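Local coordinates for Thiol:disulfide interchange protein (Klebsiella pneumoniae, PDB 6DXN) that probably acts as a periplasmic thiol-disulfide oxidoreductase of the DsbA type, exchanging disulfides with other proteins through a thioredoxin-like redox centre, at residues F155-K160 with F186-P191; K4-G9 with M180-L185; D109-F114 with E122-M127. All coordinates share one frame; numbering follows the deposited sequence.

Contact 1: residues F155-K160 with F186-P191; sequences FYVSGK and FLLNKP
With CG1 of Val-157 set opposite its own backbone N (chi1 -175°), both methyls of this valine are turned on the last turn of the C-terminal helix, where Leu-187 and Leu-188 receive them. Leu-188 has CG anti to its carbonyl carbon (chi1 -75°) and CD1 extended, and its CD2 branch comes in toward the strand although the CB bond does not aim there. Val-157 CG1 is the wedge: it sits 3.5 Å from Leu-188 CD2 and 3.6 Å from Leu-187 CB, in the notch between two consecutive helix residues. Val-157 CG2 lies 3.8 Å from Leu-187 CD1. Val-157 and Leu-188 meet at about a right angle, whereas Leu-187 is approached aslant.

In thioredoxin-like folds helices cover the faces of a central sheet, and here helix 173-188 is laid against the end of strand 154-157 by purely apolar contact. The valine also touches Leu-25 of the neighbouring strand, Leu-187 reaches Phe-12 on edge strand 12-14, and Leu-188 leans on Leu-53 and Met-57. Both elements end here. Past Val-157, Ser-158 and Gly-159, both with positive phi, form the type I' turn of the beta hairpin joining strands 154-157 and 161-163, and Lys-160 N returns a hydrogen bond of 3.0 Å to Val-157 O. On the helix side, Asn-189 is the first residue to abandon helical backbone angles, and Lys-190 N makes a weak bond of 3.3 Å to Leu-187 O.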
ATOM      1  N   PHE A 155       1.645   7.997  -0.038  1.00 16.13           N
ATOM      2  CA  PHE A 155       1.455   7.891   1.422  1.00 16.21           C
ATOM      3  C   PHE A 155       0.631   9.077   1.942  1.00 16.76           C
ATOM      4  O   PHE A 155       0.878  10.226   1.558  1.00 16.66           O
ATOM      5  CB  PHE A 155       2.803   7.837   2.140  1.00 16.91           C
ATOM      6  CG  PHE A 155       3.659   6.641   1.809  1.00 17.26           C
ATOM      7  CD1 PHE A 155       4.304   6.549   0.583  1.00 17.89           C
ATOM      8  CD2 PHE A 155       3.848   5.625   2.729  1.00 17.88           C
ATOM      9  CE1 PHE A 155       5.091   5.450   0.276  1.00 17.77           C
ATOM     10  CE2 PHE A 155       4.650   4.534   2.424  1.00 17.21           C
ATOM     11  CZ  PHE A 155       5.271   4.450   1.201  1.00 17.35           C
ATOM     12  N   TYR A 156      -0.350   8.764   2.805  1.00 16.93           N
ATOM     13  CA  TYR A 156      -1.227   9.739   3.471  1.00 18.20           C
ATOM     14  C   TYR A 156      -1.214   9.479   4.983  1.00 17.37           C
ATOM     15  O   TYR A 156      -1.432   8.354   5.423  1.00 17.27           O
ATOM     16  CB  TYR A 156      -2.661   9.662   2.940  1.00 19.45           C
ATOM     17  CG  TYR A 156      -2.830  10.119   1.516  1.00 21.66           C
ATOM     18  CD1 TYR A 156      -2.474   9.296   0.463  1.00 21.30           C
ATOM     19  CD2 TYR A 156      -3.354  11.369   1.217  1.00 23.61           C
ATOM     20  CE1 TYR A 156      -2.625   9.702  -0.850  1.00 23.87           C
ATOM     21  CE2 TYR A 156      -3.511  11.789  -0.095  1.00 24.45           C
ATOM     22  CZ  TYR A 156      -3.144  10.952  -1.131  1.00 23.83           C
ATOM     23  OH  TYR A 156      -3.284  11.341  -2.430  1.00 25.18           O
ATOM     24  N   VAL A 157      -0.966  10.542   5.760  1.00 17.40           N
ATOM     25  CA  VAL A 157      -0.933  10.481   7.213  1.00 16.82           C
ATOM     26  C   VAL A 157      -2.154  11.254   7.750  1.00 17.24           C
ATOM     27  O   VAL A 157      -2.432  12.382   7.305  1.00 14.88           O
ATOM     28  CB  VAL A 157       0.395  11.048   7.766  1.00 18.08           C
ATOM     29  CG1 VAL A 157       0.500  10.879   9.277  1.00 18.37           C
ATOM     30  CG2 VAL A 157       1.605  10.427   7.088  1.00 17.95           C
ATOM     31  N   SER A 158      -2.895  10.618   8.671  1.00 18.03           N
ATOM     32  CA  SER A 158      -4.085  11.212   9.355  1.00 19.71           C
ATOM     33  C   SER A 158      -5.108  11.744   8.339  1.00 22.71           C
ATOM     34  O   SER A 158      -5.937  12.608   8.667  1.00 24.76           O
ATOM     35  CB  SER A 158      -3.664  12.291  10.319  1.00 18.90           C
ATOM     36  OG  SER A 158      -2.895  11.753  11.388  1.00 18.11           O
ATOM     37  N   GLY A 159      -5.018  11.233   7.105  1.00 20.97           N
ATOM     38  CA  GLY A 159      -5.897  11.613   6.009  1.00 23.67           C
ATOM     39  C   GLY A 159      -5.812  13.083   5.637  1.00 24.32           C
ATOM     40  O   GLY A 159      -6.691  13.575   4.929  1.00 22.00           O
ATOM     41  N   LYS A 160      -4.730  13.764   6.048  1.00 27.05           N
ATOM     42  CA  LYS A 160      -4.592  15.209   5.831  1.00 27.59           C
ATOM     43  C   LYS A 160      -3.235  15.584   5.216  1.00 28.30           C
ATOM     44  O   LYS A 160      -3.134  16.632   4.582  1.00 31.00           O
ATOM     45  CB  LYS A 160      -4.756  15.928   7.173  1.00 30.51           C
ATOM     46  CG  LYS A 160      -4.849  17.446   7.101  1.00 31.55           C
ATOM     47  CD  LYS A 160      -5.027  18.098   8.456  1.00 30.45           C
ATOM     48  CE  LYS A 160      -5.264  19.591   8.381  1.00 31.86           C
ATOM     49  NZ  LYS A 160      -6.583  19.909   7.782  1.00 31.63           N
ATOM     50  N   PHE A 186       7.153  12.229  11.848  1.00 18.89           N
ATOM     51  CA  PHE A 186       7.021  13.680  12.009  1.00 18.92           C
ATOM     52  C   PHE A 186       5.572  14.102  11.739  1.00 19.68           C
ATOM     53  O   PHE A 186       5.062  15.029  12.362  1.00 18.00           O
ATOM     54  CB  PHE A 186       7.979  14.421  11.069  1.00 17.85           C
ATOM     55  CG  PHE A 186       7.802  15.921  11.021  1.00 19.17           C
ATOM     56  CD1 PHE A 186       6.874  16.500  10.169  1.00 19.02           C
ATOM     57  CD2 PHE A 186       8.566  16.755  11.824  1.00 20.32           C
ATOM     58  CE1 PHE A 186       6.704  17.875  10.130  1.00 20.05           C
ATOM     59  CE2 PHE A 186       8.407  18.132  11.774  1.00 19.89           C
ATOM     60  CZ  PHE A 186       7.475  18.690  10.929  1.00 20.84           C
ATOM     61  N   LEU A 187       4.904  13.388  10.828  1.00 20.50           N
ATOM     62  CA  LEU A 187       3.530  13.728  10.482  1.00 20.77           C
ATOM     63  C   LEU A 187       2.539  13.121  11.482  1.00 22.58           C
ATOM     64  O   LEU A 187       1.532  13.748  11.780  1.00 22.78           O
ATOM     65  CB  LEU A 187       3.238  13.281   9.047  1.00 21.60           C
ATOM     66  CG  LEU A 187       3.920  14.120   7.965  1.00 21.50           C
ATOM     67  CD1 LEU A 187       3.632  13.559   6.582  1.00 21.99           C
ATOM     68  CD2 LEU A 187       3.491  15.580   8.053  1.00 22.01           C
ATOM     69  N   LEU A 188       2.824  11.912  11.982  1.00 23.99           N
ATOM     70  CA  LEU A 188       1.929  11.256  12.947  1.00 24.65           C
ATOM     71  C   LEU A 188       1.921  12.026  14.273  1.00 26.75           C
ATOM     72  O   LEU A 188       0.902  12.042  14.965  1.00 24.43           O
ATOM     73  CB  LEU A 188       2.385   9.812  13.177  1.00 24.89           C
ATOM     74  CG  LEU A 188       2.075   8.829  12.049  1.00 24.36           C
ATOM     75  CD1 LEU A 188       2.826   7.525  12.254  1.00 23.75           C
ATOM     76  CD2 LEU A 188       0.575   8.576  11.947  1.00 23.15           C
ATOM     77  N   ASN A 189       3.057  12.665  14.592  1.00 30.56           N
ATOM     78  CA  ASN A 189       3.262  13.407  15.841  1.00 34.58           C
ATOM     79  C   ASN A 189       2.935  14.893  15.656  1.00 37.60           C
ATOM     80  O   ASN A 189       3.479  15.744  16.374  1.00 45.00           O
ATOM     81  CB  ASN A 189       4.711  13.302  16.330  1.00 36.75           C
ATOM     82  CG  ASN A 189       5.237  11.883  16.398  1.00 39.66           C
ATOM     83  OD1 ASN A 189       4.516  10.927  16.116  1.00 42.55           O
ATOM     84  ND2 ASN A 189       6.502  11.740  16.757  1.00 37.26           N
ATOM     85  N   LYS A 190       2.041  15.203  14.715  1.00 40.25           N
ATOM     86  CA  LYS A 190       1.681  16.590  14.437  1.00 42.28           C
ATOM     87  C   LYS A 190       0.365  16.945  15.127  1.00 46.03           C
ATOM     88  O   LYS A 190      -0.557  16.132  15.161  1.00 43.21           O
ATOM     89  CB  LYS A 190       1.597  16.814  12.924  1.00 41.60           C
ATOM     90  CG  LYS A 190       1.117  18.195  12.507  1.00 42.03           C
ATOM     91  CD  LYS A 190       1.275  18.473  11.041  1.00 43.41           C
ATOM     92  CE  LYS A 190       2.721  18.583  10.619  1.00 44.41           C
ATOM     93  NZ  LYS A 190       2.839  18.851   9.169  1.00 47.67           N
ATOM     94  N   PRO A 191       0.251  18.167  15.708  1.00 49.35           N
ATOM     95  CA  PRO A 191      -0.970  18.615  16.381  1.00 47.76           C
ATOM     96  C   PRO A 191      -2.283  18.276  15.658  1.00 47.49           C
ATOM     97  O   PRO A 191      -2.334  18.268  14.427  1.00 43.96           O
ATOM     98  CB  PRO A 191      -0.816  20.144  16.411  1.00 48.39           C
ATOM     99  CG  PRO A 191       0.682  20.385  16.435  1.00 49.73           C
ATOM    100  CD  PRO A 191       1.324  19.170  15.793  1.00 49.06           C
TER

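Contact 2: residues K4-G9 with M180-L185; sequences KDYQAG and MANLVL
Apolar packing carries most of this contact: the ring of Tyr-6 lies along helix 173-188, with Leu-183 beneath one face. Leu-183 CA stands 4.0 Å from the centroid of the Tyr-6 ring and 24° off its normal, a CH-pi contact displaced toward the CE2 rim. The methyl CD1 of Leu-183 takes the root of the ring, 3.5 Å from CG of Tyr-6, because chi1 of 172° places the leucine CG opposite its backbone N and the next torsion turns CD1 back toward the tyrosine. On the opposite face lies Lys-4 CB, from the tyrosine's own segment, so the ring is sandwiched between aliphatic groups.

The N-terminal segment, which leads into the edge strand 12-14 of the thioredoxin-like sheet, is thereby packed against the last helix of the chain. The Tyr-6 ring also meets that of Phe-186 edge to face.

Polar groups act at the margins. The phenol OH passes Asn-182 CB at 3.3 Å, but its hydrogen bond is to Asp-179, which also forms a salt bridge with Lys-4 NZ; one carboxylate oxygen, OD1, thus serves both side chains. Asn-182 uses its own OD1 to accept a hydrogen bond from Arg-52 of helix 45-52. Within the N-terminal segment, Gln-7 NE2 donates to Asp-5 O at 3.0 Å, fairly straight at 162° and with the acceptor close to the plane of the glutamine amide.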
ATOM      1  N   LYS A   4      15.049  16.366  11.734  1.00 25.84           N
ATOM      2  CA  LYS A   4      14.780  17.336  10.678  1.00 25.47           C
ATOM      3  C   LYS A   4      13.399  17.972  10.866  1.00 23.04           C
ATOM      4  O   LYS A   4      12.458  17.322  11.320  1.00 26.96           O
ATOM      5  CB  LYS A   4      14.867  16.654   9.311  1.00 24.96           C
ATOM      6  CG  LYS A   4      16.177  15.931   9.048  1.00 25.01           C
ATOM      7  CD  LYS A   4      16.215  15.236   7.715  1.00 24.97           C
ATOM      8  CE  LYS A   4      17.528  14.531   7.462  1.00 24.42           C
ATOM      9  NZ  LYS A   4      17.562  13.921   6.112  1.00 23.53           N
ATOM     10  N   ASP A   5      13.307  19.246  10.474  1.00 22.07           N
ATOM     11  CA  ASP A   5      12.090  20.041  10.548  1.00 21.36           C
ATOM     12  C   ASP A   5      11.411  20.050   9.171  1.00 21.34           C
ATOM     13  O   ASP A   5      11.439  21.069   8.464  1.00 22.38           O
ATOM     14  CB  ASP A   5      12.411  21.461  11.021  1.00 21.03           C
ATOM     15  CG  ASP A   5      11.188  22.327  11.267  1.00 21.44           C
ATOM     16  OD1 ASP A   5      10.091  21.761  11.477  1.00 20.86           O
ATOM     17  OD2 ASP A   5      11.340  23.561  11.240  1.00 23.76           O
ATOM     18  N   TYR A   6      10.809  18.908   8.802  1.00 19.72           N
ATOM     19  CA  TYR A   6      10.115  18.749   7.506  1.00 17.67           C
ATOM     20  C   TYR A   6       9.120  19.898   7.297  1.00 18.45           C
ATOM     21  O   TYR A   6       8.294  20.203   8.172  1.00 17.14           O
ATOM     22  CB  TYR A   6       9.466  17.367   7.414  1.00 16.36           C
ATOM     23  CG  TYR A   6      10.457  16.242   7.566  1.00 15.99           C
ATOM     24  CD1 TYR A   6      11.321  15.911   6.537  1.00 15.59           C
ATOM     25  CD2 TYR A   6      10.544  15.517   8.745  1.00 15.23           C
ATOM     26  CE1 TYR A   6      12.238  14.882   6.667  1.00 16.07           C
ATOM     27  CE2 TYR A   6      11.459  14.488   8.895  1.00 15.45           C
ATOM     28  CZ  TYR A   6      12.311  14.173   7.853  1.00 15.76           C
ATOM     29  OH  TYR A   6      13.210  13.164   7.986  1.00 16.63           O
ATOM     30  N   GLN A   7       9.201  20.501   6.105  1.00 18.15           N
ATOM     31  CA  GLN A   7       8.446  21.691   5.752  1.00 19.86           C
ATOM     32  C   GLN A   7       7.257  21.374   4.841  1.00 19.87           C
ATOM     33  O   GLN A   7       7.376  20.592   3.891  1.00 16.99           O
ATOM     34  CB  GLN A   7       9.396  22.659   5.043  1.00 22.22           C
ATOM     35  CG  GLN A   7      10.540  23.142   5.926  1.00 21.75           C
ATOM     36  CD  GLN A   7      10.064  24.127   6.964  1.00 23.51           C
ATOM     37  OE1 GLN A   7       9.454  25.145   6.638  1.00 22.78           O
ATOM     38  NE2 GLN A   7      10.369  23.844   8.222  1.00 22.57           N
ATOM     39  N   ALA A   8       6.107  21.987   5.163  1.00 20.41           N
ATOM     40  CA  ALA A   8       4.921  21.881   4.332  1.00 21.62           C
ATOM     41  C   ALA A   8       5.241  22.546   2.988  1.00 23.82           C
ATOM     42  O   ALA A   8       5.878  23.600   2.956  1.00 25.71           O
ATOM     43  CB  ALA A   8       3.741  22.542   4.997  1.00 22.68           C
ATOM     44  N   GLY A   9       4.793  21.919   1.899  1.00 23.29           N
ATOM     45  CA  GLY A   9       5.036  22.399   0.547  1.00 27.36           C
ATOM     46  C   GLY A   9       6.193  21.654  -0.097  1.00 27.66           C
ATOM     47  O   GLY A   9       6.087  21.193  -1.235  1.00 33.20           O
HETATM   48  N   MSE A 180      12.142   8.644   4.934  1.00 17.48           N
HETATM   49  CA  MSE A 180      10.715   8.508   4.715  1.00 16.66           C
HETATM   50  C   MSE A 180      10.038   8.133   6.008  1.00 15.08           C
HETATM   51  O   MSE A 180       9.002   8.709   6.361  1.00 14.07           O
HETATM   52  CB  MSE A 180      10.446   7.474   3.621  1.00 18.88           C
HETATM   53  CG  MSE A 180       8.991   7.027   3.640  1.00 19.77           C
HETATM   54 SE   MSE A 180       7.805   8.442   2.978  1.00 27.36          SE
HETATM   55  CE  MSE A 180       7.954   8.029   1.045  1.00 25.76           C
ATOM     56  N   ALA A 181      10.620   7.165   6.730  1.00 14.81           N
ATOM     57  CA  ALA A 181      10.065   6.722   8.017  1.00 14.94           C
ATOM     58  C   ALA A 181      10.105   7.880   9.023  1.00 15.82           C
ATOM     59  O   ALA A 181       9.203   8.031   9.841  1.00 16.27           O
ATOM     60  CB  ALA A 181      10.815   5.525   8.535  1.00 13.93           C
ATOM     61  N   ASN A 182      11.178   8.674   8.958  1.00 16.83           N
ATOM     62  CA  ASN A 182      11.333   9.839   9.842  1.00 17.06           C
ATOM     63  C   ASN A 182      10.216  10.850   9.545  1.00 16.26           C
ATOM     64  O   ASN A 182       9.550  11.319  10.472  1.00 15.44           O
ATOM     65  CB  ASN A 182      12.728  10.456   9.726  1.00 17.69           C
ATOM     66  CG  ASN A 182      13.797   9.650  10.434  1.00 18.17           C
ATOM     67  OD1 ASN A 182      13.503   8.852  11.321  1.00 19.13           O
ATOM     68  ND2 ASN A 182      15.046   9.877  10.071  1.00 17.70           N
ATOM     69  N   LEU A 183      10.008  11.156   8.255  1.00 15.67           N
ATOM     70  CA  LEU A 183       8.953  12.090   7.822  1.00 16.45           C
ATOM     71  C   LEU A 183       7.576  11.562   8.249  1.00 17.57           C
ATOM     72  O   LEU A 183       6.752  12.331   8.760  1.00 19.91           O
ATOM     73  CB  LEU A 183       9.008  12.290   6.304  1.00 16.37           C
ATOM     74  CG  LEU A 183       7.854  13.095   5.700  1.00 16.67           C
ATOM     75  CD1 LEU A 183       7.751  14.477   6.324  1.00 17.47           C
ATOM     76  CD2 LEU A 183       8.005  13.218   4.196  1.00 16.41           C
ATOM     77  N   VAL A 184       7.322  10.266   8.025  1.00 17.31           N
ATOM     78  CA  VAL A 184       6.037   9.674   8.426  1.00 19.14           C
ATOM     79  C   VAL A 184       5.806   9.955   9.919  1.00 19.68           C
ATOM     80  O   VAL A 184       4.740  10.437  10.315  1.00 18.68           O
ATOM     81  CB  VAL A 184       5.958   8.166   8.104  1.00 19.38           C
ATOM     82  CG1 VAL A 184       4.908   7.439   8.941  1.00 21.30           C
ATOM     83  CG2 VAL A 184       5.696   7.922   6.630  1.00 19.73           C
ATOM     84  N   LEU A 185       6.819   9.667  10.741  1.00 19.88           N
ATOM     85  CA  LEU A 185       6.689   9.860  12.187  1.00 20.00           C
ATOM     86  C   LEU A 185       6.417  11.334  12.514  1.00 18.86           C
ATOM     87  O   LEU A 185       5.560  11.626  13.343  1.00 18.80           O
ATOM     88  CB  LEU A 185       7.953   9.357  12.887  1.00 20.98           C
ATOM     89  CG  LEU A 185       8.067   7.841  13.019  1.00 22.57           C
ATOM     90  CD1 LEU A 185       9.334   7.469  13.771  1.00 24.04           C
ATOM     91  CD2 LEU A 185       6.849   7.267  13.721  1.00 23.54           C
TER

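Contact 3: residues D109-F114 with E122-M127; sequences DIVKVF and EKYAEM
Two aromatic rings, Tyr-124 and Phe-114, form the centre of this contact between helices 107-115 and 121-129, neighbours in the helical part that distinguishes DsbA from a plain thioredoxin fold. The helices are joined by a short loop and are far from antiparallel: the N-to-C directions of the two segments differ by 111°, and their axes come no closer than 10.4 Å, so large side chains have to bridge the gap.

The aromatic interaction is a T-shaped pair. Tyr-124 presents its CD1-CE1 edge to the face of Phe-114, with the ring centroids 4.7 Å apart and the planes inclined at 64°. CE1 of Tyr-124 hangs almost over the middle of the phenylalanine ring, and its nearest ring atom is Phe-114 CE2, at 3.5 Å. With CG anti to its backbone N (chi1 -173°), Tyr-124 extends toward helix 107-115.

Aliphatic packing adds to the hold on the tyrosine. Val-111 brings CG2 obliquely to the CD2-CE2 side of the ring, on the same side of the ring plane as Phe-114. Farther along, Ile-110 makes a marginal approach to the phenol end and otherwise packs on Leu-74 and Ala-77 of helix 71-83, a helix that Tyr-124 also touches at Ala-77. Phe-114 in turn rests on Val-90 of helix 87-99. The tightest approach on the valine side is Val-111 CG2 to Tyr-124 CD2, at 3.4 Å.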
ATOM      1  N   ASP A 109      -4.959 -16.531 -13.082  1.00 19.69           N
ATOM      2  CA  ASP A 109      -3.519 -16.622 -12.825  1.00 18.40           C
ATOM      3  C   ASP A 109      -3.172 -16.110 -11.423  1.00 18.12           C
ATOM      4  O   ASP A 109      -2.162 -16.537 -10.837  1.00 18.00           O
ATOM      5  CB  ASP A 109      -2.714 -15.865 -13.882  1.00 17.75           C
ATOM      6  CG  ASP A 109      -2.671 -16.569 -15.223  1.00 18.27           C
ATOM      7  OD1 ASP A 109      -3.119 -17.733 -15.282  1.00 19.25           O
ATOM      8  OD2 ASP A 109      -2.186 -15.951 -16.188  1.00 18.41           O
ATOM      9  N   ILE A 110      -3.967 -15.166 -10.909  1.00 17.63           N
ATOM     10  CA  ILE A 110      -3.735 -14.642  -9.565  1.00 19.25           C
ATOM     11  C   ILE A 110      -4.028 -15.754  -8.550  1.00 19.92           C
ATOM     12  O   ILE A 110      -3.316 -15.891  -7.560  1.00 23.78           O
ATOM     13  CB  ILE A 110      -4.573 -13.373  -9.302  1.00 18.81           C
ATOM     14  CG1 ILE A 110      -4.143 -12.220 -10.215  1.00 18.28           C
ATOM     15  CG2 ILE A 110      -4.496 -12.989  -7.834  1.00 20.00           C
ATOM     16  CD1 ILE A 110      -5.032 -10.991 -10.141  1.00 18.16           C
ATOM     17  N   VAL A 111      -5.075 -16.547  -8.824  1.00 19.77           N
ATOM     18  CA  VAL A 111      -5.487 -17.647  -7.963  1.00 19.57           C
ATOM     19  C   VAL A 111      -4.354 -18.677  -7.878  1.00 20.37           C
ATOM     20  O   VAL A 111      -4.141 -19.262  -6.819  1.00 18.28           O
ATOM     21  CB  VAL A 111      -6.803 -18.292  -8.445  1.00 19.85           C
ATOM     22  CG1 VAL A 111      -7.064 -19.629  -7.770  1.00 21.92           C
ATOM     23  CG2 VAL A 111      -7.989 -17.364  -8.263  1.00 19.80           C
ATOM     24  N   LYS A 112      -3.627 -18.866  -8.990  1.00 21.68           N
ATOM     25  CA  LYS A 112      -2.523 -19.836  -9.023  1.00 23.78           C
ATOM     26  C   LYS A 112      -1.453 -19.458  -7.990  1.00 21.11           C
ATOM     27  O   LYS A 112      -0.832 -20.334  -7.430  1.00 20.81           O
ATOM     28  CB  LYS A 112      -1.930 -19.995 -10.428  1.00 24.69           C
ATOM     29  CG  LYS A 112      -2.859 -20.661 -11.437  1.00 26.68           C
ATOM     30  CD  LYS A 112      -2.166 -21.171 -12.687  1.00 27.91           C
ATOM     31  CE  LYS A 112      -1.350 -20.117 -13.407  1.00 28.44           C
ATOM     32  NZ  LYS A 112      -0.744 -20.654 -14.647  1.00 29.62           N
ATOM     33  N   VAL A 113      -1.259 -18.162  -7.726  1.00 22.97           N
ATOM     34  CA  VAL A 113      -0.261 -17.736  -6.721  1.00 21.92           C
ATOM     35  C   VAL A 113      -0.671 -18.292  -5.346  1.00 22.22           C
ATOM     36  O   VAL A 113       0.158 -18.847  -4.603  1.00 23.55           O
ATOM     37  CB  VAL A 113      -0.100 -16.201  -6.685  1.00 24.50           C
ATOM     38  CG1 VAL A 113       0.867 -15.761  -5.593  1.00 25.37           C
ATOM     39  CG2 VAL A 113       0.338 -15.636  -8.030  1.00 24.54           C
ATOM     40  N   PHE A 114      -1.961 -18.156  -5.027  1.00 20.61           N
ATOM     41  CA  PHE A 114      -2.537 -18.585  -3.742  1.00 21.41           C
ATOM     42  C   PHE A 114      -2.461 -20.112  -3.585  1.00 23.04           C
ATOM     43  O   PHE A 114      -2.284 -20.619  -2.470  1.00 24.74           O
ATOM     44  CB  PHE A 114      -3.967 -18.053  -3.624  1.00 20.88           C
ATOM     45  CG  PHE A 114      -4.069 -16.563  -3.404  1.00 21.87           C
ATOM     46  CD1 PHE A 114      -3.663 -15.666  -4.381  1.00 23.86           C
ATOM     47  CD2 PHE A 114      -4.596 -16.058  -2.223  1.00 23.02           C
ATOM     48  CE1 PHE A 114      -3.765 -14.299  -4.176  1.00 24.13           C
ATOM     49  CE2 PHE A 114      -4.696 -14.691  -2.021  1.00 25.23           C
ATOM     50  CZ  PHE A 114      -4.279 -13.815  -2.997  1.00 24.71           C
ATOM     51  N   GLU A 122     -11.033 -23.487  -4.388  1.00 23.73           N
ATOM     52  CA  GLU A 122     -12.327 -23.537  -3.685  1.00 25.21           C
ATOM     53  C   GLU A 122     -12.301 -22.617  -2.455  1.00 23.79           C
ATOM     54  O   GLU A 122     -13.279 -21.933  -2.171  1.00 24.16           O
ATOM     55  CB  GLU A 122     -12.685 -24.957  -3.237  1.00 27.02           C
ATOM     56  CG  GLU A 122     -13.058 -25.896  -4.372  1.00 27.30           C
ATOM     57  CD  GLU A 122     -11.910 -26.344  -5.261  1.00 27.78           C
ATOM     58  OE1 GLU A 122     -10.750 -25.994  -4.960  1.00 25.20           O
ATOM     59  OE2 GLU A 122     -12.181 -27.059  -6.238  1.00 29.38           O
ATOM     60  N   LYS A 123     -11.184 -22.620  -1.717  1.00 24.02           N
ATOM     61  CA  LYS A 123     -11.059 -21.762  -0.526  1.00 23.61           C
ATOM     62  C   LYS A 123     -10.942 -20.297  -0.981  1.00 22.23           C
ATOM     63  O   LYS A 123     -11.455 -19.389  -0.324  1.00 22.25           O
ATOM     64  CB  LYS A 123      -9.870 -22.199   0.341  1.00 23.10           C
ATOM     65  CG  LYS A 123      -9.620 -21.369   1.602  1.00 24.18           C
ATOM     66  CD  LYS A 123     -10.696 -21.449   2.679  1.00 24.78           C
ATOM     67  CE  LYS A 123     -10.397 -20.549   3.863  1.00 25.42           C
ATOM     68  NZ  LYS A 123     -11.410 -20.681   4.943  1.00 26.91           N
ATOM     69  N   TYR A 124     -10.301 -20.072  -2.133  1.00 23.22           N
ATOM     70  CA  TYR A 124     -10.140 -18.703  -2.630  1.00 21.32           C
ATOM     71  C   TYR A 124     -11.511 -18.133  -3.023  1.00 21.51           C
ATOM     72  O   TYR A 124     -11.802 -16.971  -2.753  1.00 18.16           O
ATOM     73  CB  TYR A 124      -9.138 -18.634  -3.784  1.00 21.80           C
ATOM     74  CG  TYR A 124      -8.832 -17.220  -4.196  1.00 21.14           C
ATOM     75  CD1 TYR A 124      -7.934 -16.453  -3.471  1.00 20.88           C
ATOM     76  CD2 TYR A 124      -9.478 -16.625  -5.264  1.00 20.60           C
ATOM     77  CE1 TYR A 124      -7.669 -15.137  -3.810  1.00 20.93           C
ATOM     78  CE2 TYR A 124      -9.218 -15.310  -5.623  1.00 21.70           C
ATOM     79  CZ  TYR A 124      -8.306 -14.565  -4.894  1.00 20.48           C
ATOM     80  OH  TYR A 124      -8.032 -13.271  -5.239  1.00 21.13           O
ATOM     81  N   ALA A 125     -12.347 -18.973  -3.645  1.00 23.07           N
ATOM     82  CA  ALA A 125     -13.687 -18.584  -4.064  1.00 23.79           C
ATOM     83  C   ALA A 125     -14.544 -18.288  -2.826  1.00 24.58           C
ATOM     84  O   ALA A 125     -15.332 -17.335  -2.812  1.00 24.02           O
ATOM     85  CB  ALA A 125     -14.289 -19.670  -4.930  1.00 24.77           C
ATOM     86  N   GLU A 126     -14.371 -19.106  -1.782  0.60 25.66           N
ATOM     87  CA  GLU A 126     -15.111 -18.946  -0.525  0.60 27.29           C
ATOM     88  C   GLU A 126     -14.758 -17.593   0.111  0.60 28.54           C
ATOM     89  O   GLU A 126     -15.640 -16.892   0.609  0.60 28.56           O
ATOM     90  CB  GLU A 126     -14.816 -20.111   0.424  0.60 27.23           C
ATOM     91  CG  GLU A 126     -15.416 -21.438  -0.023  0.60 27.12           C
ATOM     92  CD  GLU A 126     -14.984 -22.643   0.799  0.60 28.33           C
ATOM     93  OE1 GLU A 126     -14.201 -22.457   1.752  0.60 28.91           O
ATOM     94  OE2 GLU A 126     -15.423 -23.769   0.480  0.60 29.14           O
HETATM   95  N   MSE A 127     -13.468 -17.234   0.076  1.00 28.16           N
HETATM   96  CA  MSE A 127     -12.992 -15.970   0.652  1.00 28.64           C
HETATM   97  C   MSE A 127     -13.456 -14.779  -0.149  1.00 28.06           C
HETATM   98  O   MSE A 127     -13.790 -13.743   0.418  1.00 26.31           O
HETATM   99  CB  MSE A 127     -11.472 -16.039   0.825  1.00 32.12           C
HETATM  100  CG  MSE A 127     -11.183 -16.994   1.989  1.00 37.68           C
HETATM  101 SE   MSE A 127      -9.278 -17.090   2.490  1.00 46.11          SE
HETATM  102  CE  MSE A 127      -8.470 -17.619   0.777  1.00 44.94           C
TER

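Overall arrangement
From the N terminus, segment 4-9 runs into edge strand 12-14 and finds its partner only near the end of the chain, where contact 2 closes a loop of 170 residues on helix 173-188. Inside that loop, contact 3 closes a short one between two adjacent helices of the helical part, about 40 Å away between centres, across the middle of the molecule. Contact 1 opens after contact 3 has closed and joins strand 154-157 to the last turn of helix 173-188. Contacts 1 and 2 cross along the chain and touch in space through Phe-186 and Tyr-6, so one helix ties together the central sheet and the N-terminal segment.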